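Local coordinates for uncharacterized protein (Parabacteroides merdae ATCC 43184, PDB 5BMT), which is of unknown function but combines a region of the lipoprotein OB-domain family with an immunoglobulin-like fold, at residues Thr127-Asp132 with Pro172-Ala177; Asp132-Tyr137 with Lys165-Lys170; Val122-Thr127 with Asp179-Glu184. All blocks are in the same frame, centred on the assembly; numbering follows the deposited sequence. Where two conformers were deposited one is given.

Overall arrangement
Interactions 1 and 3 share strand 173-184, paired with 128-131 and 118-126; interaction 2 joins 134-140 to 153-167 in the same mixed sheet. Interaction 3 is buried, its centre about 7 Å from that of the chain; interactions 1 and 2 lie at the surface, their centres about 21 and 20 Å from the chain's centre. Those two centres are about 10 Å apart, and Thr131 O meets Lys170 N at 2.8 Å. Ala177 O and Phe126 N (2.9 Å) connect interactions 1 and 3; Tyr137 OH and Asp179 OD2 (2.6 Å) connect 2 and 3. No active site is known; a 3-cyclohexyl-1-propylsulfonic acid, probably from the crystallisation liquor, is about 4 Å from the Ile123 side chain.

Interaction 1 (Thr127-Asp132 with Pro172-Ala177); sequences TSVLTD and PTISNA. With EDO (1,2-ethanediol), chain G.
With chi1 at -63°, Thr131 holds OG1 anti to its carbonyl carbon, from where the hydroxyl donates to Pro172 O (OG1 to O 2.7 Å), tilted a little from that carbonyl's plane. It lies at one end of a short antiparallel beta ladder between strands 128-131 and 173-184 at the surface of the fold. In the middle of the ladder, chi1 of -58° sets Val129 CG2 between the backbone N and the carbonyl carbon, from where it meets Ala177 CB at a tight 3.5 Å and also touches Ile174 CB. Val129 and Ile174 form the hydrogen-bonded pair: Val129 N donates to Ile174 O at 2.9 Å, and Ile174 N returns an almost straight bond (174°) to Val129 O at 2.8 Å. Thr131 N adds a weak bond to Pro172 O, which therefore receives both donors of one threonine. On the face carrying Ser128, Leu130 and Thr173, Thr173 CG2 lies 3.7 Å from Ser128 CB, and Leu130 CD2 meets Thr173 OG1. Thr173 N donates to O1 of a 1,2-ethanediol, probably from the crystallisation liquor. Where the chain turns its corners, Asn176 N approaches Thr127 O from above the carbonyl plane (N to O 3.0 Å), and a water also donates to Thr127 O, at 2.7 Å.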
# COMPACT_ATOMS: atom_id res chain seq x y z
N THR A 127 11.93 -13.79 -4.79
CA THR A 127 13.21 -14.22 -5.39
C THR A 127 12.95 -14.58 -6.85
O THR A 127 13.67 -14.13 -7.74
CB THR A 127 13.80 -15.38 -4.60
OG1 THR A 127 14.04 -14.96 -3.26
CG2 THR A 127 15.10 -15.92 -5.22
N SER A 128 11.91 -15.40 -7.10
CA SER A 128 11.52 -15.78 -8.44
C SER A 128 10.05 -16.07 -8.52
O SER A 128 9.44 -16.49 -7.54
CB SER A 128 12.31 -17.00 -8.94
OG SER A 128 12.01 -18.18 -8.24
N VAL A 129 9.48 -15.77 -9.68
CA VAL A 129 8.11 -16.13 -10.04
C VAL A 129 8.12 -16.61 -11.47
O VAL A 129 9.08 -16.34 -12.21
CB VAL A 129 7.06 -14.99 -9.86
CG1 VAL A 129 7.00 -14.46 -8.43
CG2 VAL A 129 7.30 -13.86 -10.86
N LEU A 130 7.03 -17.22 -11.91
CA LEU A 130 6.89 -17.56 -13.31
C LEU A 130 6.09 -16.46 -13.98
O LEU A 130 5.37 -15.71 -13.31
CB LEU A 130 6.22 -18.93 -13.54
CG LEU A 130 7.02 -20.17 -13.12
CD1 LEU A 130 6.29 -21.46 -13.57
CD2 LEU A 130 8.44 -20.16 -13.74
N THR A 131 6.20 -16.36 -15.32
CA THR A 131 5.40 -15.42 -16.09
C THR A 131 3.92 -15.82 -15.93
O THR A 131 3.62 -17.00 -15.97
CB THR A 131 5.88 -15.44 -17.56
OG1 THR A 131 7.24 -14.98 -17.58
CG2 THR A 131 5.03 -14.56 -18.48
N ASP A 132 3.03 -14.85 -15.65
CA ASP A 132 1.59 -15.04 -15.47
C ASP A 132 1.24 -15.82 -14.18
O ASP A 132 0.09 -16.23 -13.99
CB ASP A 132 0.92 -15.69 -16.69
CG ASP A 132 1.04 -14.84 -17.96
OD1 ASP A 132 1.12 -13.59 -17.83
OD2 ASP A 132 1.04 -15.42 -19.06
N PRO A 172 9.13 -17.65 -19.20
CA PRO A 172 10.37 -17.67 -18.41
C PRO A 172 10.17 -17.24 -16.95
O PRO A 172 9.14 -16.66 -16.58
CB PRO A 172 11.25 -16.66 -19.15
CG PRO A 172 10.27 -15.62 -19.63
CD PRO A 172 9.02 -16.40 -19.99
N THR A 173 11.18 -17.52 -16.14
CA THR A 173 11.26 -17.11 -14.74
C THR A 173 11.63 -15.63 -14.67
O THR A 173 12.49 -15.16 -15.45
CB THR A 173 12.30 -17.99 -14.02
OG1 THR A 173 11.90 -19.36 -14.13
CG2 THR A 173 12.49 -17.62 -12.55
N ILE A 174 10.99 -14.91 -13.73
CA ILE A 174 11.26 -13.50 -13.45
C ILE A 174 11.90 -13.44 -12.07
O ILE A 174 11.36 -14.01 -11.11
CB ILE A 174 9.98 -12.60 -13.52
CG1 ILE A 174 9.28 -12.70 -14.89
CG2 ILE A 174 10.29 -11.14 -13.16
CD1 ILE A 174 7.76 -12.32 -14.89
N SER A 175 13.07 -12.78 -11.97
CA SER A 175 13.76 -12.62 -10.69
C SER A 175 13.40 -11.32 -10.02
O SER A 175 13.15 -10.32 -10.70
CB SER A 175 15.27 -12.63 -10.91
OG SER A 175 15.70 -13.91 -11.35
N ASN A 176 13.38 -11.30 -8.67
CA ASN A 176 13.10 -10.11 -7.86
C ASN A 176 11.82 -9.42 -8.32
O ASN A 176 11.75 -8.19 -8.46
CB ASN A 176 14.29 -9.10 -7.91
CG ASN A 176 15.60 -9.73 -7.53
OD1 ASN A 176 15.67 -10.54 -6.59
ND2 ASN A 176 16.64 -9.51 -8.34
N ALA A 177 10.79 -10.24 -8.52
CA ALA A 177 9.51 -9.77 -9.02
C ALA A 177 8.74 -9.07 -7.94
O ALA A 177 8.80 -9.49 -6.78
CB ALA A 177 8.70 -10.94 -9.55
C1 EDO G . 14.01 -19.91 -17.21
O1 EDO G . 13.58 -18.56 -17.31
C2 EDO G . 13.21 -20.81 -18.19
O2 EDO G . 13.23 -20.26 -19.50
O HOH W 1 16.20 -14.90 -8.41

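Interaction 2 (Asp132-Tyr137 with Lys165-Lys170); sequences DQKNTY and KREEGK
Lys134 faces both Arg166 and Glu167 in a classic beta bulge between the antiparallel strands 134-140 and 153-167. Lys134 O accepts from Arg166 N at 2.7 Å and from Glu167 N at 3.1 Å, while Lys134 N donates back to Glu167 O. The close-packed part lies around Gln133 and Gly169. Gln133 CG is anti to the backbone N (chi1 179°), which carries it past Glu167 O at 3.4 Å and lets the extended chain cross Lys165 at about a right angle. The amide is then held flat: Gln133 NE2 donates in plane to a lone pair of Asn135 OD1 (3.0 Å), Asn135 ND2 continues to Tyr137 OH, and Gln133 OE1 accepts from Leu130 N and from a water shared with Lys165 NZ and Glu168 O. An alanine in place of this glutamine would remove the amide and is likely to leave Asn135 OD1 and Leu130 N without their mates. A CB on Gly169 would clash with Gln133 N and, at these backbone angles, with the preceding carbonyl O. The exposed side is looser. Arg166, bent at chi2 and chi3, brings NH1 in the guanidinium plane to Thr136 OG1 (3.1 Å). Lys134 CG lies 3.8 Å from the carboxylate carbon Glu167 CD, but the lysine bends away and the charged ends do not meet; Asp132 OD2 stays 4.0 Å from Lys170 NZ. A water bridges Asp132 O and Glu167 OE1, donating to each at 2.7 Å.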
# COMPACT_ATOMS: atom_id res chain seq x y z
N ASP A 132 3.03 -14.85 -15.65
CA ASP A 132 1.59 -15.04 -15.47
C ASP A 132 1.24 -15.82 -14.18
O ASP A 132 0.09 -16.23 -13.99
CB ASP A 132 0.92 -15.69 -16.69
CG ASP A 132 1.04 -14.84 -17.96
OD1 ASP A 132 1.12 -13.59 -17.83
OD2 ASP A 132 1.04 -15.42 -19.06
N GLN A 133 2.21 -15.95 -13.25
CA GLN A 133 1.91 -16.50 -11.93
C GLN A 133 0.94 -15.54 -11.24
O GLN A 133 1.07 -14.32 -11.41
CB GLN A 133 3.21 -16.66 -11.11
CG GLN A 133 2.99 -17.22 -9.69
CD GLN A 133 4.32 -17.43 -8.98
OE1 GLN A 133 5.29 -17.95 -9.55
NE2 GLN A 133 4.35 -17.11 -7.70
N LYS A 134 -0.01 -16.07 -10.48
CA LYS A 134 -0.92 -15.22 -9.73
C LYS A 134 -0.90 -15.66 -8.28
O LYS A 134 -0.94 -16.86 -7.99
CB LYS A 134 -2.35 -15.28 -10.28
CG LYS A 134 -2.48 -14.78 -11.73
CD LYS A 134 -2.64 -13.26 -11.80
CE LYS A 134 -2.63 -12.74 -13.22
NZ LYS A 134 -1.24 -12.50 -13.69
N ASN A 135 -0.85 -14.69 -7.37
CA ASN A 135 -0.84 -14.94 -5.94
C ASN A 135 -2.01 -14.26 -5.29
O ASN A 135 -2.52 -13.26 -5.82
CB ASN A 135 0.43 -14.38 -5.30
CG ASN A 135 1.73 -14.78 -5.94
OD1 ASN A 135 1.85 -15.85 -6.52
ND2 ASN A 135 2.76 -14.01 -5.67
N THR A 136 -2.39 -14.74 -4.10
CA THR A 136 -3.31 -14.03 -3.23
C THR A 136 -2.60 -13.86 -1.90
O THR A 136 -1.59 -14.55 -1.62
CB THR A 136 -4.70 -14.63 -3.10
OG1 THR A 136 -4.58 -15.98 -2.68
CG2 THR A 136 -5.52 -14.44 -4.40
N TYR A 137 -3.09 -12.94 -1.10
CA TYR A 137 -2.40 -12.53 0.10
C TYR A 137 -3.27 -12.45 1.31
O TYR A 137 -4.49 -12.36 1.22
CB TYR A 137 -1.80 -11.11 -0.13
CG TYR A 137 -0.78 -11.09 -1.25
CD1 TYR A 137 0.56 -11.36 -1.01
CD2 TYR A 137 -1.17 -10.84 -2.58
CE1 TYR A 137 1.49 -11.41 -2.05
CE2 TYR A 137 -0.25 -10.91 -3.63
CZ TYR A 137 1.08 -11.18 -3.35
OH TYR A 137 2.01 -11.26 -4.38
N LYS A 165 0.20 -19.18 -3.65
CA LYS A 165 0.16 -19.23 -5.11
C LYS A 165 -1.25 -19.67 -5.53
O LYS A 165 -1.75 -20.67 -4.99
CB LYS A 165 1.23 -20.20 -5.66
CG LYS A 165 1.51 -20.00 -7.15
CD LYS A 165 2.39 -21.11 -7.75
CE LYS A 165 3.76 -21.23 -7.14
NZ LYS A 165 4.56 -22.30 -7.82
N ARG A 166 -1.87 -18.93 -6.47
CA ARG A 166 -3.21 -19.31 -6.95
C ARG A 166 -3.16 -19.83 -8.39
O ARG A 166 -3.98 -20.70 -8.73
CB ARG A 166 -4.20 -18.15 -6.83
CG ARG A 166 -4.40 -17.64 -5.40
CD ARG A 166 -5.15 -18.59 -4.44
NE ARG A 166 -6.55 -18.80 -4.84
CZ ARG A 166 -7.57 -18.01 -4.49
NH1 ARG A 166 -7.36 -16.96 -3.71
NH2 ARG A 166 -8.80 -18.31 -4.88
N GLU A 167 -2.23 -19.34 -9.22
CA GLU A 167 -2.04 -19.82 -10.61
C GLU A 167 -0.55 -20.01 -10.82
O GLU A 167 0.22 -19.12 -10.46
CB GLU A 167 -2.63 -18.86 -11.65
CG GLU A 167 -4.14 -18.72 -11.60
CD GLU A 167 -4.77 -17.67 -12.50
OE1 GLU A 167 -4.36 -17.56 -13.68
OE2 GLU A 167 -5.71 -16.98 -12.04
N GLU A 168 -0.15 -21.15 -11.38
CA GLU A 168 1.24 -21.55 -11.57
C GLU A 168 2.03 -20.64 -12.50
O GLU A 168 3.17 -20.29 -12.20
CB GLU A 168 1.30 -23.00 -12.08
CG GLU A 168 2.70 -23.56 -12.33
CD GLU A 168 3.60 -23.81 -11.14
OE1 GLU A 168 3.15 -23.64 -9.99
OE2 GLU A 168 4.77 -24.20 -11.37
N GLY A 169 1.43 -20.24 -13.61
CA GLY A 169 2.14 -19.46 -14.61
C GLY A 169 3.01 -20.35 -15.49
O GLY A 169 2.92 -21.58 -15.44
N LYS A 170 3.90 -19.73 -16.29
CA LYS A 170 4.74 -20.45 -17.25
C LYS A 170 6.11 -19.80 -17.42
O LYS A 170 6.34 -18.70 -16.94
CB LYS A 170 4.01 -20.50 -18.61
CG LYS A 170 3.68 -19.11 -19.17
CD LYS A 170 2.89 -19.16 -20.47
CE LYS A 170 2.62 -17.77 -20.99
NZ LYS A 170 1.81 -17.78 -22.23
O HOH W 2 -2.05 -17.46 -15.08
O HOH W 3 4.94 -20.70 -10.21

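Interaction 3 (Val122-Thr127 with Asp179-Glu184); sequences VIPTFT and DPIAVE
Val122 and Ile181 exchange two backbone hydrogen bonds, Ile181 N to Val122 O at 2.9 Å and Val122 N to Ile181 O at 3.0 Å, making a hydrogen-bonded pair of the antiparallel ladder between strands 118-126 and 173-184. A third bond, Asp179 N to Pro124 O at 3.0 Å, runs nearly in line with the carbonyl and carries the pairing past Pro180. Proline at 124 and at 180 leaves both of those positions without an N-H, so neither can donate a backbone hydrogen bond, and the donors here are Val122, Asp179 and Ile181. The Asp179 carboxylate looks elsewhere: with CG anti to the backbone N (chi1 -169°), it reaches Tyr137 OH of strand 134-140 through OD2.

Packing begins where the Val122 and Ile181 side chains run alongside each other in the same direction. Each places CG1 between its own N and carbonyl carbon, at chi1 51° and 62°, and the two CG1 atoms press together at 3.3 Å, closer than carbons normally pack. Val183 CG2 lies against Val122 CG1 at 4.0 Å, extending the apolar row. The CG-CD edge of the Pro124 ring rests on Asp179 O, CD at 3.1 Å. Farther along, Phe126 presents its edge, CE1, to Asp179 CB at 4.3 Å, and on another side Ile123 CG2 meets Pro180 CG.

In what is probably the core of the immunoglobulin-like part, Leu161 of strand 153-167 packs on Val122, Pro124 and Ile181, and Tyr137 covers Pro124, Phe126 and Ile181. Tyr13 of strand 10-18 touches Ile123 and Pro180. At the far end, Glu184 forms a salt bridge through OE1 with Arg119 NH1 and caps Gly186 N through OE2, leading into helix 186-198.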
# COMPACT_ATOMS: atom_id res chain seq x y z
N VAL A 122 1.31 -2.11 -0.42
CA VAL A 122 2.45 -2.93 0.00
C VAL A 122 3.02 -3.60 -1.23
O VAL A 122 2.28 -3.93 -2.16
CB VAL A 122 2.10 -3.91 1.15
CG1 VAL A 122 0.90 -4.74 0.85
CG2 VAL A 122 3.28 -4.80 1.54
N ILE A 123 4.35 -3.72 -1.28
CA ILE A 123 5.00 -4.29 -2.44
C ILE A 123 5.72 -5.61 -2.07
O ILE A 123 6.94 -5.63 -1.83
CB ILE A 123 5.96 -3.28 -3.10
CG1 ILE A 123 5.23 -1.91 -3.37
CG2 ILE A 123 6.48 -3.88 -4.43
CD1 ILE A 123 6.14 -0.85 -3.99
N PRO A 124 4.98 -6.72 -2.00
CA PRO A 124 5.65 -8.01 -1.77
C PRO A 124 6.59 -8.27 -2.94
O PRO A 124 6.24 -8.00 -4.11
CB PRO A 124 4.51 -9.03 -1.74
CG PRO A 124 3.35 -8.36 -2.38
CD PRO A 124 3.53 -6.88 -2.20
N THR A 125 7.79 -8.77 -2.62
CA THR A 125 8.83 -9.08 -3.59
C THR A 125 9.13 -10.56 -3.49
O THR A 125 9.00 -11.13 -2.39
CB THR A 125 10.05 -8.20 -3.33
OG1 THR A 125 9.60 -6.84 -3.19
CG2 THR A 125 11.10 -8.28 -4.43
N PHE A 126 9.53 -11.18 -4.61
CA PHE A 126 9.84 -12.59 -4.67
C PHE A 126 11.17 -12.83 -5.32
O PHE A 126 11.45 -12.24 -6.37
CB PHE A 126 8.76 -13.33 -5.47
CG PHE A 126 7.39 -13.20 -4.88
CD1 PHE A 126 6.58 -12.10 -5.18
CD2 PHE A 126 6.93 -14.11 -3.94
CE1 PHE A 126 5.34 -11.95 -4.58
CE2 PHE A 126 5.68 -13.95 -3.33
CZ PHE A 126 4.91 -12.85 -3.64
N THR A 127 11.93 -13.79 -4.79
CA THR A 127 13.21 -14.22 -5.39
C THR A 127 12.95 -14.58 -6.85
O THR A 127 13.67 -14.13 -7.74
CB THR A 127 13.80 -15.38 -4.60
OG1 THR A 127 14.04 -14.96 -3.26
CG2 THR A 127 15.10 -15.92 -5.22
N ASP A 179 4.93 -7.36 -6.70
CA ASP A 179 3.47 -7.48 -6.91
C ASP A 179 2.73 -6.49 -6.00
O ASP A 179 2.13 -6.89 -5.00
CB ASP A 179 3.01 -8.92 -6.61
CG ASP A 179 1.58 -9.26 -7.03
OD1 ASP A 179 0.98 -8.49 -7.82
OD2 ASP A 179 1.08 -10.33 -6.60
N PRO A 180 2.71 -5.20 -6.38
CA PRO A 180 2.04 -4.21 -5.54
C PRO A 180 0.56 -4.53 -5.34
O PRO A 180 -0.16 -4.87 -6.29
CB PRO A 180 2.22 -2.90 -6.32
CG PRO A 180 3.37 -3.15 -7.26
CD PRO A 180 3.37 -4.61 -7.56
N ILE A 181 0.12 -4.44 -4.08
CA ILE A 181 -1.28 -4.69 -3.70
C ILE A 181 -1.77 -3.58 -2.77
O ILE A 181 -0.96 -2.83 -2.21
CB ILE A 181 -1.48 -6.09 -3.03
CG1 ILE A 181 -0.65 -6.15 -1.74
CG2 ILE A 181 -1.12 -7.21 -4.01
CD1 ILE A 181 -0.88 -7.44 -0.86
N ALA A 182 -3.11 -3.49 -2.60
CA ALA A 182 -3.71 -2.50 -1.74
C ALA A 182 -4.44 -3.20 -0.61
O ALA A 182 -5.21 -4.11 -0.87
CB ALA A 182 -4.69 -1.67 -2.55
N VAL A 183 -4.22 -2.76 0.61
CA VAL A 183 -4.86 -3.34 1.80
C VAL A 183 -5.71 -2.26 2.46
O VAL A 183 -5.27 -1.11 2.59
CB VAL A 183 -3.77 -3.88 2.76
CG1 VAL A 183 -4.40 -4.41 4.05
CG2 VAL A 183 -2.94 -4.99 2.07
N GLU A 184 -6.92 -2.62 2.91
CA GLU A 184 -7.75 -1.65 3.62
C GLU A 184 -6.99 -1.05 4.82
O GLU A 184 -6.46 -1.79 5.64
CB GLU A 184 -9.01 -2.39 4.13
CG GLU A 184 -9.95 -1.50 4.92
CD GLU A 184 -10.40 -0.25 4.17
OE1 GLU A 184 -10.87 -0.40 3.02
OE2 GLU A 184 -10.23 0.87 4.72